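Local coordinates for beta-N-acetylhexosaminidase (Thermotoga neapolitana, PDB 5BZA), which probably hydrolyses terminal non-reducing N-acetyl-D-hexosamine residues in N-acetyl-beta-D-hexosaminides, as a member of glycosyl hydrolase family 3, at residues G240-E248 against F265-D276; G6-F16 against Y27-V38. All coordinates share one frame; numbering follows the deposited sequence.

Contact 1: residues G240-E248 against F265-D276; sequences GLVLSDAME and FIEAGGNMILLD
M247 and F265 meet at the apolar centre. The M247 chain bends at chi2 (-63°), and its CE lies 3.5 Å from F265 CB. S244 CB sits over one face of the F265 ring in a CH-pi contact, 4.2 Å from the centroid. M247 CG packs on I273 CG2. On the side facing F10, L243 CD1 runs beside M272 CB. L241 CD1 rests on M272 CG.

Polar bonds run along the seam beside these side chains. V242 O accepts from both N271 N and M272 N, the latter at 2.9 Å. S244 N donates to M272 O. S244 OG takes the N-H of L274 at 2.9 Å and donates to D245 O. N271 OD1 accepts from V242 N, and R233 also binds it.

At the polar edge, E248 OE1 receives D276 N at 2.8 Å, on the syn side of the carboxylate. E248 OE2 lies 3.1 Å from L275 CB. The D276 carboxylate is close, with E248 OE1 3.0 Å from D276 OD1 and the two planes 41° apart. With an alanine in place of E248, D276 N would probably lose this acceptor and L275 CB the cover of OE2.

The contact joins the seventh and eighth strands of the TIM barrel and so closes it. D245, beside this seam, binds cadmium with H161. The two close carboxylates may raise the proton affinity of one of them.

Contact 2: residues G6-F16 against Y27-V38; sequences GKLFFCGFDDF and YRPAGVLIYPGV
F10 has an unusual chi1 of -146°, which lays its ring against G31. G31 CA lies over the ring centre, 3.5 Å from the centroid, in a CH-pi contact. A side chain at G31 would collide with the ring. F13 has CG anti to its carbonyl carbon (chi1 -67°), and its CD1 meets V32 CG1 at 3.9 Å, the two side chains crossing at about a right angle. F10 and F13 are on opposite faces of the sheet.

Strands 9-13 and 31-34 run parallel, 24° apart. C11 N donates to G31 O, and L33 N to C11 O at 2.9 Å, a nearly straight bond. F13 N follows to L33 O, then Y35 N to F13 O. At the start, G6 O accepts A30 N and F9 N from opposite faces of its plane.

Y35 CE2 lies 3.6 Å from G12 CA, where glycine leaves room for the ring. D14 OD1 takes a weak bond from G37 N at 3.2 Å, near the start of helix 36-39.

This is the first beta-alpha-beta unit of the barrel, crossing over through helix 18-27. Its hold is mainly backbone bonding, with glycines admitting the aromatic rings.

Overall arrangement
Both contacts are buried in one TIM barrel. Contact 2 lies nearer the centre of the chain, about 7 Å between centres against about 18 Å for contact 1. Yet its ends include exposed D14, R28 and P36, while contact 1 has no exposed touching residue. Strand 9-13 of contact 2 also neighbours strand 273-275 of contact 1, and L275 N and O probably bond to F10 O and G12 N. Contact 2 is a regular parallel strand pair with rings set against glycines. Contact 1 has a single bridge, and the side chains of N271, S244 and E248 add bonds to those between backbones. Contact 1 holds the cadmium ligand D245, whose side chain is about 7 Å from that of Y35.

Contact 1: residues G240-E248 against F265-D276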
loop_
_atom_site.group_PDB
_atom_site.type_symbol
_atom_site.label_atom_id
_atom_site.label_comp_id
_atom_site.label_asym_id
_atom_site.label_seq_id
_atom_site.Cartn_x
_atom_site.Cartn_y
_atom_site.Cartn_z
ATOM N N GLY B 240 18.227 -10.400 -24.623
ATOM C CA GLY B 240 16.918 -10.043 -24.133
ATOM C C GLY B 240 16.495 -8.653 -24.562
ATOM O O GLY B 240 17.002 -8.093 -25.527
ATOM N N LEU B 241 15.554 -8.094 -23.803
ATOM C CA LEU B 241 14.918 -6.827 -24.111
ATOM C C LEU B 241 15.761 -5.643 -23.640
ATOM O O LEU B 241 16.174 -5.575 -22.458
ATOM C CB LEU B 241 13.514 -6.801 -23.463
ATOM C CG LEU B 241 12.658 -5.536 -23.575
ATOM C CD1 LEU B 241 12.303 -5.222 -25.056
ATOM C CD2 LEU B 241 11.370 -5.666 -22.739
ATOM N N VAL B 242 16.022 -4.722 -24.573
ATOM C CA VAL B 242 16.774 -3.503 -24.294
ATOM C C VAL B 242 15.914 -2.270 -24.501
ATOM O O VAL B 242 15.355 -2.066 -25.584
ATOM C CB VAL B 242 18.052 -3.360 -25.231
ATOM C CG1 VAL B 242 18.690 -1.923 -25.135
ATOM C CG2 VAL B 242 19.051 -4.438 -24.946
ATOM N N LEU B 243 15.865 -1.417 -23.486
ATOM C CA LEU B 243 15.094 -0.174 -23.512
ATOM C C LEU B 243 15.944 1.050 -23.431
ATOM O O LEU B 243 16.917 1.063 -22.698
ATOM C CB LEU B 243 14.116 -0.079 -22.317
ATOM C CG LEU B 243 12.729 -0.665 -22.247
ATOM C CD1 LEU B 243 12.759 -2.142 -22.543
ATOM C CD2 LEU B 243 12.306 -0.439 -20.813
ATOM N N SER B 244 15.529 2.119 -24.097
ATOM C CA SER B 244 16.154 3.399 -23.824
ATOM C C SER B 244 15.756 3.907 -22.450
ATOM O O SER B 244 14.677 3.558 -21.910
ATOM C CB SER B 244 15.770 4.414 -24.905
ATOM O OG SER B 244 14.456 4.934 -24.746
ATOM N N ASP B 245 16.584 4.765 -21.872
ATOM C CA ASP B 245 16.034 5.657 -20.847
ATOM C C ASP B 245 15.098 6.611 -21.626
ATOM O O ASP B 245 15.064 6.558 -22.854
ATOM C CB ASP B 245 17.116 6.412 -20.069
ATOM C CG ASP B 245 16.641 6.829 -18.685
ATOM O OD1 ASP B 245 15.409 6.745 -18.449
ATOM O OD2 ASP B 245 17.466 7.277 -17.840
ATOM N N ALA B 246 14.330 7.467 -20.957
ATOM C CA ALA B 246 13.294 8.253 -21.678
ATOM C C ALA B 246 13.919 9.184 -22.716
ATOM O O ALA B 246 14.752 10.023 -22.388
ATOM C CB ALA B 246 12.443 9.054 -20.705
ATOM N N MET B 247 13.498 9.046 -23.974
ATOM C CA MET B 247 14.166 9.761 -25.088
ATOM C C MET B 247 14.026 11.269 -25.029
ATOM O O MET B 247 14.840 11.982 -25.600
ATOM C CB MET B 247 13.618 9.282 -26.434
ATOM C CG MET B 247 14.107 7.937 -26.861
ATOM S SD MET B 247 15.900 7.854 -27.132
ATOM C CE MET B 247 15.968 6.210 -27.843
ATOM N N GLU B 248 12.978 11.752 -24.364
ATOM C CA GLU B 248 12.696 13.180 -24.312
ATOM C C GLU B 248 13.717 13.862 -23.418
ATOM O O GLU B 248 13.861 15.068 -23.473
ATOM C CB GLU B 248 11.275 13.465 -23.777
ATOM C CG GLU B 248 10.139 12.932 -24.671
ATOM C CD GLU B 248 9.653 11.571 -24.209
ATOM O OE1 GLU B 248 10.477 10.839 -23.605
ATOM O OE2 GLU B 248 8.448 11.241 -24.418
ATOM N N PHE B 265 19.080 4.546 -31.906
ATOM C CA PHE B 265 18.751 3.535 -30.909
ATOM C C PHE B 265 18.421 2.189 -31.560
ATOM O O PHE B 265 18.944 1.148 -31.151
ATOM C CB PHE B 265 17.589 4.007 -30.040
ATOM C CG PHE B 265 17.076 2.963 -29.088
ATOM C CD1 PHE B 265 17.745 2.684 -27.904
ATOM C CD2 PHE B 265 15.923 2.243 -29.391
ATOM C CE1 PHE B 265 17.247 1.712 -27.026
ATOM C CE2 PHE B 265 15.424 1.276 -28.507
ATOM C CZ PHE B 265 16.082 1.016 -27.329
ATOM N N ILE B 266 17.575 2.189 -32.576
ATOM C CA ILE B 266 17.173 0.898 -33.134
ATOM C C ILE B 266 18.307 0.253 -33.939
ATOM O O ILE B 266 18.581 -0.955 -33.822
ATOM C CB ILE B 266 15.905 1.048 -33.985
ATOM C CG1 ILE B 266 14.727 1.416 -33.069
ATOM C CG2 ILE B 266 15.564 -0.271 -34.675
ATOM C CD1 ILE B 266 14.403 0.348 -32.019
ATOM N N GLU B 267 18.995 1.073 -34.724
ATOM C CA GLU B 267 20.146 0.592 -35.475
ATOM C C GLU B 267 21.246 0.106 -34.520
ATOM O O GLU B 267 22.093 -0.707 -34.920
ATOM C CB GLU B 267 20.644 1.674 -36.427
ATOM C CG GLU B 267 19.766 1.771 -37.671
ATOM C CD GLU B 267 19.806 0.482 -38.505
ATOM O OE1 GLU B 267 20.921 0.010 -38.822
ATOM O OE2 GLU B 267 18.735 -0.073 -38.832
ATOM N N ALA B 268 21.270 0.661 -33.298
ATOM C CA ALA B 268 22.241 0.297 -32.259
ATOM C C ALA B 268 21.969 -1.058 -31.635
ATOM O O ALA B 268 22.832 -1.634 -30.970
ATOM C CB ALA B 268 22.317 1.357 -31.188
ATOM N N GLY B 269 20.768 -1.577 -31.829
ATOM C CA GLY B 269 20.449 -2.870 -31.259
ATOM C C GLY B 269 19.428 -2.735 -30.160
ATOM O O GLY B 269 19.114 -3.696 -29.505
ATOM N N GLY B 270 18.894 -1.536 -29.978
ATOM C CA GLY B 270 17.809 -1.354 -29.033
ATOM C C GLY B 270 16.465 -1.960 -29.455
ATOM O O GLY B 270 16.177 -2.094 -30.646
ATOM N N ASN B 271 15.627 -2.322 -28.483
ATOM C CA ASN B 271 14.327 -2.894 -28.783
ATOM C C ASN B 271 13.151 -1.966 -28.474
ATOM O O ASN B 271 12.258 -1.800 -29.294
ATOM C CB ASN B 271 14.114 -4.181 -28.008
ATOM C CG ASN B 271 15.173 -5.204 -28.268
ATOM O OD1 ASN B 271 15.693 -5.806 -27.313
ATOM N ND2 ASN B 271 15.473 -5.458 -29.550
ATOM N N MET B 272 13.100 -1.402 -27.274
ATOM C CA MET B 272 11.962 -0.561 -26.956
ATOM C C MET B 272 12.369 0.838 -26.637
ATOM O O MET B 272 13.189 1.073 -25.751
ATOM C CB MET B 272 11.154 -1.112 -25.769
ATOM C CG MET B 272 10.434 -2.396 -26.054
ATOM S SD MET B 272 9.244 -2.893 -24.775
ATOM C CE MET B 272 7.811 -1.934 -25.279
ATOM N N ILE B 273 11.722 1.772 -27.315
ATOM C CA ILE B 273 11.922 3.187 -27.035
ATOM C C ILE B 273 11.027 3.666 -25.882
ATOM O O ILE B 273 9.812 3.576 -25.981
ATOM C CB ILE B 273 11.666 3.993 -28.286
ATOM C CG1 ILE B 273 12.738 3.580 -29.306
ATOM C CG2 ILE B 273 11.678 5.461 -27.943
ATOM C CD1 ILE B 273 12.524 4.052 -30.720
ATOM N N LEU B 274 11.637 4.147 -24.792
ATOM C CA LEU B 274 10.888 4.657 -23.655
ATOM C C LEU B 274 10.600 6.163 -23.834
ATOM O O LEU B 274 11.520 6.955 -24.073
ATOM C CB LEU B 274 11.650 4.378 -22.353
ATOM C CG LEU B 274 11.017 4.856 -21.040
ATOM C CD1 LEU B 274 9.806 3.951 -20.671
ATOM C CD2 LEU B 274 11.970 4.924 -19.871
ATOM N N LEU B 275 9.313 6.532 -23.848
ATOM C CA LEU B 275 8.861 7.940 -23.813
ATOM C C LEU B 275 8.331 8.302 -22.465
ATOM O O LEU B 275 7.520 7.557 -21.937
ATOM C CB LEU B 275 7.763 8.194 -24.824
ATOM C CG LEU B 275 8.185 7.787 -26.222
ATOM C CD1 LEU B 275 7.031 7.962 -27.167
ATOM C CD2 LEU B 275 9.432 8.650 -26.623
ATOM N N ASP B 276 8.696 9.452 -21.923
ATOM C CA ASP B 276 8.216 9.767 -20.589
ATOM C C ASP B 276 6.859 10.468 -20.662
ATOM O O ASP B 276 6.329 10.884 -19.634
ATOM C CB ASP B 276 9.242 10.593 -19.779
ATOM C CG ASP B 276 9.448 11.971 -20.330
ATOM O OD1 ASP B 276 8.955 12.245 -21.434
ATOM O OD2 ASP B 276 10.147 12.782 -19.677
#

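Contact 2: residues G6-F16 against Y27-V38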
loop_
_atom_site.group_PDB
_atom_site.type_symbol
_atom_site.label_atom_id
_atom_site.label_comp_id
_atom_site.label_asym_id
_atom_site.label_seq_id
_atom_site.Cartn_x
_atom_site.Cartn_y
_atom_site.Cartn_z
ATOM N N GLY B 6 3.948 -0.534 -32.510
ATOM C CA GLY B 6 3.682 -0.063 -31.174
ATOM C C GLY B 6 4.440 -0.912 -30.191
ATOM O O GLY B 6 4.749 -0.480 -29.088
ATOM N N LYS B 7 4.781 -2.126 -30.597
ATOM C CA LYS B 7 5.582 -2.966 -29.717
ATOM C C LYS B 7 6.965 -2.368 -29.450
ATOM O O LYS B 7 7.621 -2.708 -28.474
ATOM C CB LYS B 7 5.662 -4.377 -30.287
ATOM C CG LYS B 7 4.272 -5.020 -30.200
ATOM C CD LYS B 7 4.199 -6.475 -30.577
ATOM C CE LYS B 7 2.753 -6.933 -30.425
ATOM N NZ LYS B 7 2.535 -8.353 -30.804
ATOM N N LEU B 8 7.387 -1.426 -30.271
ATOM C CA LEU B 8 8.700 -0.851 -30.044
ATOM C C LEU B 8 8.617 0.386 -29.152
ATOM O O LEU B 8 9.577 1.156 -29.064
ATOM C CB LEU B 8 9.381 -0.493 -31.378
ATOM C CG LEU B 8 10.251 -1.593 -32.008
ATOM C CD1 LEU B 8 9.433 -2.841 -32.237
ATOM C CD2 LEU B 8 10.963 -1.140 -33.305
ATOM N N PHE B 9 7.493 0.561 -28.461
ATOM C CA PHE B 9 7.340 1.734 -27.598
ATOM C C PHE B 9 6.868 1.409 -26.198
ATOM O O PHE B 9 5.997 0.560 -26.005
ATOM C CB PHE B 9 6.384 2.739 -28.227
ATOM C CG PHE B 9 6.958 3.367 -29.458
ATOM C CD1 PHE B 9 7.911 4.372 -29.346
ATOM C CD2 PHE B 9 6.570 2.935 -30.726
ATOM C CE1 PHE B 9 8.454 4.929 -30.466
ATOM C CE2 PHE B 9 7.112 3.508 -31.862
ATOM C CZ PHE B 9 8.053 4.499 -31.734
ATOM N N PHE B 10 7.454 2.133 -25.249
ATOM C CA PHE B 10 7.158 2.024 -23.846
ATOM C C PHE B 10 6.790 3.433 -23.413
ATOM O O PHE B 10 7.642 4.317 -23.469
ATOM C CB PHE B 10 8.367 1.514 -23.045
ATOM C CG PHE B 10 7.977 0.642 -21.865
ATOM C CD1 PHE B 10 7.168 1.162 -20.831
ATOM C CD2 PHE B 10 8.434 -0.679 -21.770
ATOM C CE1 PHE B 10 6.810 0.373 -19.725
ATOM C CE2 PHE B 10 8.063 -1.484 -20.662
ATOM C CZ PHE B 10 7.246 -0.950 -19.641
ATOM N N CYS B 11 5.541 3.667 -23.002
ATOM C CA CYS B 11 5.099 5.058 -22.708
ATOM C C CYS B 11 4.740 5.354 -21.258
ATOM O O CYS B 11 4.003 4.604 -20.628
ATOM C CB CYS B 11 3.870 5.461 -23.554
ATOM S SG CYS B 11 3.996 5.261 -25.375
ATOM N N GLY B 12 5.202 6.493 -20.778
ATOM C CA GLY B 12 4.896 6.991 -19.455
ATOM C C GLY B 12 3.560 7.736 -19.465
ATOM O O GLY B 12 3.217 8.431 -20.448
ATOM N N PHE B 13 2.779 7.509 -18.398
ATOM C CA PHE B 13 1.470 8.121 -18.216
ATOM C C PHE B 13 1.405 8.839 -16.908
ATOM O O PHE B 13 1.507 8.224 -15.848
ATOM C CB PHE B 13 0.385 7.082 -18.279
ATOM C CG PHE B 13 0.223 6.468 -19.622
ATOM C CD1 PHE B 13 1.038 5.411 -20.021
ATOM C CD2 PHE B 13 -0.763 6.908 -20.481
ATOM C CE1 PHE B 13 0.866 4.821 -21.227
ATOM C CE2 PHE B 13 -0.937 6.304 -21.694
ATOM C CZ PHE B 13 -0.123 5.264 -22.056
ATOM N N ASP B 14 1.249 10.151 -17.007
ATOM C CA ASP B 14 1.207 11.043 -15.874
ATOM C C ASP B 14 -0.256 11.447 -15.648
ATOM O O ASP B 14 -0.590 12.226 -14.746
ATOM C CB ASP B 14 2.109 12.245 -16.162
ATOM C CG ASP B 14 2.558 12.951 -14.919
ATOM O OD1 ASP B 14 2.967 12.256 -13.943
ATOM O OD2 ASP B 14 2.581 14.209 -14.940
ATOM N N ASP B 15 -1.106 10.915 -16.513
ATOM C CA ASP B 15 -2.532 11.142 -16.448
ATOM C C ASP B 15 -3.230 9.990 -17.188
ATOM O O ASP B 15 -2.603 9.294 -17.998
ATOM C CB ASP B 15 -2.890 12.534 -17.030
ATOM C CG ASP B 15 -4.318 12.992 -16.634
ATOM O OD1 ASP B 15 -4.921 12.289 -15.817
ATOM O OD2 ASP B 15 -4.802 14.073 -17.057
ATOM N N PHE B 16 -4.509 9.755 -16.871
ATOM C CA PHE B 16 -5.309 8.766 -17.580
ATOM C C PHE B 16 -6.626 9.422 -17.969
ATOM O O PHE B 16 -7.303 10.009 -17.128
ATOM C CB PHE B 16 -5.548 7.512 -16.732
ATOM C CG PHE B 16 -6.486 6.532 -17.378
ATOM C CD1 PHE B 16 -6.140 5.888 -18.558
ATOM C CD2 PHE B 16 -7.754 6.295 -16.823
ATOM C CE1 PHE B 16 -7.024 4.988 -19.160
ATOM C CE2 PHE B 16 -8.630 5.409 -17.410
ATOM C CZ PHE B 16 -8.274 4.746 -18.583
ATOM N N TYR B 27 -2.220 3.294 -31.242
ATOM C CA TYR B 27 -0.851 2.832 -31.512
ATOM C C TYR B 27 -0.458 1.497 -30.903
ATOM O O TYR B 27 0.547 0.913 -31.311
ATOM C CB TYR B 27 0.140 3.899 -31.062
ATOM C CG TYR B 27 -0.043 5.180 -31.822
ATOM C CD1 TYR B 27 0.479 5.339 -33.099
ATOM C CD2 TYR B 27 -0.829 6.209 -31.302
ATOM C CE1 TYR B 27 0.285 6.537 -33.805
ATOM C CE2 TYR B 27 -1.019 7.391 -31.992
ATOM C CZ TYR B 27 -0.464 7.550 -33.232
ATOM O OH TYR B 27 -0.685 8.740 -33.904
ATOM N N ARG B 28 -1.233 1.032 -29.930
ATOM C CA ARG B 28 -0.964 -0.232 -29.231
ATOM C C ARG B 28 0.511 -0.287 -28.717
ATOM O O ARG B 28 1.262 -1.222 -29.045
ATOM C CB ARG B 28 -1.221 -1.428 -30.164
ATOM C CG ARG B 28 -2.596 -1.476 -30.850
ATOM C CD ARG B 28 -3.765 -1.533 -29.886
ATOM N NE ARG B 28 -5.039 -1.304 -30.588
ATOM C CZ ARG B 28 -6.244 -1.356 -30.017
ATOM N NH1 ARG B 28 -6.350 -1.657 -28.727
ATOM N NH2 ARG B 28 -7.340 -1.111 -30.738
ATOM N N PRO B 29 0.930 0.690 -27.890
ATOM C CA PRO B 29 2.266 0.523 -27.314
ATOM C C PRO B 29 2.297 -0.725 -26.477
ATOM O O PRO B 29 1.299 -0.986 -25.788
ATOM C CB PRO B 29 2.442 1.759 -26.432
ATOM C CG PRO B 29 1.013 2.180 -26.108
ATOM C CD PRO B 29 0.218 1.846 -27.324
ATOM N N ALA B 30 3.409 -1.449 -26.484
ATOM C CA ALA B 30 3.478 -2.688 -25.741
ATOM C C ALA B 30 3.762 -2.412 -24.269
ATOM O O ALA B 30 3.426 -3.240 -23.401
ATOM C CB ALA B 30 4.554 -3.604 -26.331
ATOM N N GLY B 31 4.314 -1.236 -23.969
ATOM C CA GLY B 31 4.726 -0.935 -22.607
ATOM C C GLY B 31 4.065 0.298 -21.998
ATOM O O GLY B 31 3.917 1.327 -22.680
ATOM N N VAL B 32 3.691 0.185 -20.709
ATOM C CA VAL B 32 3.006 1.233 -19.983
ATOM C C VAL B 32 3.783 1.455 -18.694
ATOM O O VAL B 32 3.984 0.527 -17.890
ATOM C CB VAL B 32 1.492 0.837 -19.660
ATOM C CG1 VAL B 32 0.855 1.791 -18.626
ATOM C CG2 VAL B 32 0.638 0.792 -20.926
ATOM N N LEU B 33 4.249 2.673 -18.512
ATOM C CA LEU B 33 4.912 3.094 -17.284
ATOM C C LEU B 33 3.954 4.056 -16.634
ATOM O O LEU B 33 3.479 5.015 -17.304
ATOM C CB LEU B 33 6.255 3.788 -17.554
ATOM C CG LEU B 33 6.898 4.615 -16.420
ATOM C CD1 LEU B 33 7.124 3.755 -15.173
ATOM C CD2 LEU B 33 8.259 5.244 -16.878
ATOM N N ILE B 34 3.650 3.800 -15.364
ATOM C CA ILE B 34 2.647 4.566 -14.676
ATOM C C ILE B 34 3.367 5.504 -13.726
ATOM O O ILE B 34 4.130 5.072 -12.855
ATOM C CB ILE B 34 1.638 3.657 -13.910
ATOM C CG1 ILE B 34 1.034 2.607 -14.849
ATOM C CG2 ILE B 34 0.554 4.507 -13.240
ATOM C CD1 ILE B 34 0.057 1.682 -14.132
ATOM N N TYR B 35 3.133 6.795 -13.931
ATOM C CA TYR B 35 3.790 7.828 -13.148
ATOM C C TYR B 35 2.947 8.286 -11.929
ATOM O O TYR B 35 1.767 7.970 -11.821
ATOM C CB TYR B 35 4.111 8.991 -14.077
ATOM C CG TYR B 35 5.381 8.826 -14.928
ATOM C CD1 TYR B 35 6.560 8.378 -14.366
ATOM C CD2 TYR B 35 5.391 9.175 -16.292
ATOM C CE1 TYR B 35 7.732 8.250 -15.141
ATOM C CE2 TYR B 35 6.554 9.050 -17.080
ATOM C CZ TYR B 35 7.724 8.585 -16.495
ATOM O OH TYR B 35 8.893 8.460 -17.251
ATOM N N PRO B 36 3.563 9.025 -10.986
ATOM C CA PRO B 36 2.773 9.538 -9.860
ATOM C C PRO B 36 1.511 10.365 -10.217
ATOM O O PRO B 36 0.541 10.369 -9.447
ATOM C CB PRO B 36 3.790 10.409 -9.121
ATOM C CG PRO B 36 5.096 9.737 -9.392
ATOM C CD PRO B 36 5.007 9.286 -10.814
ATOM N N GLY B 37 1.484 11.000 -11.377
ATOM C CA GLY B 37 0.314 11.744 -11.814
ATOM C C GLY B 37 -0.928 10.849 -11.798
ATOM O O GLY B 37 -2.059 11.324 -11.619
ATOM N N VAL B 38 -0.726 9.559 -12.089
ATOM C CA VAL B 38 -1.794 8.583 -12.036
ATOM C C VAL B 38 -1.819 7.912 -10.668
ATOM O O VAL B 38 -2.881 7.791 -10.055
ATOM C CB VAL B 38 -1.659 7.544 -13.139
ATOM C CG1 VAL B 38 -2.694 6.390 -12.945
ATOM C CG2 VAL B 38 -1.864 8.212 -14.467
#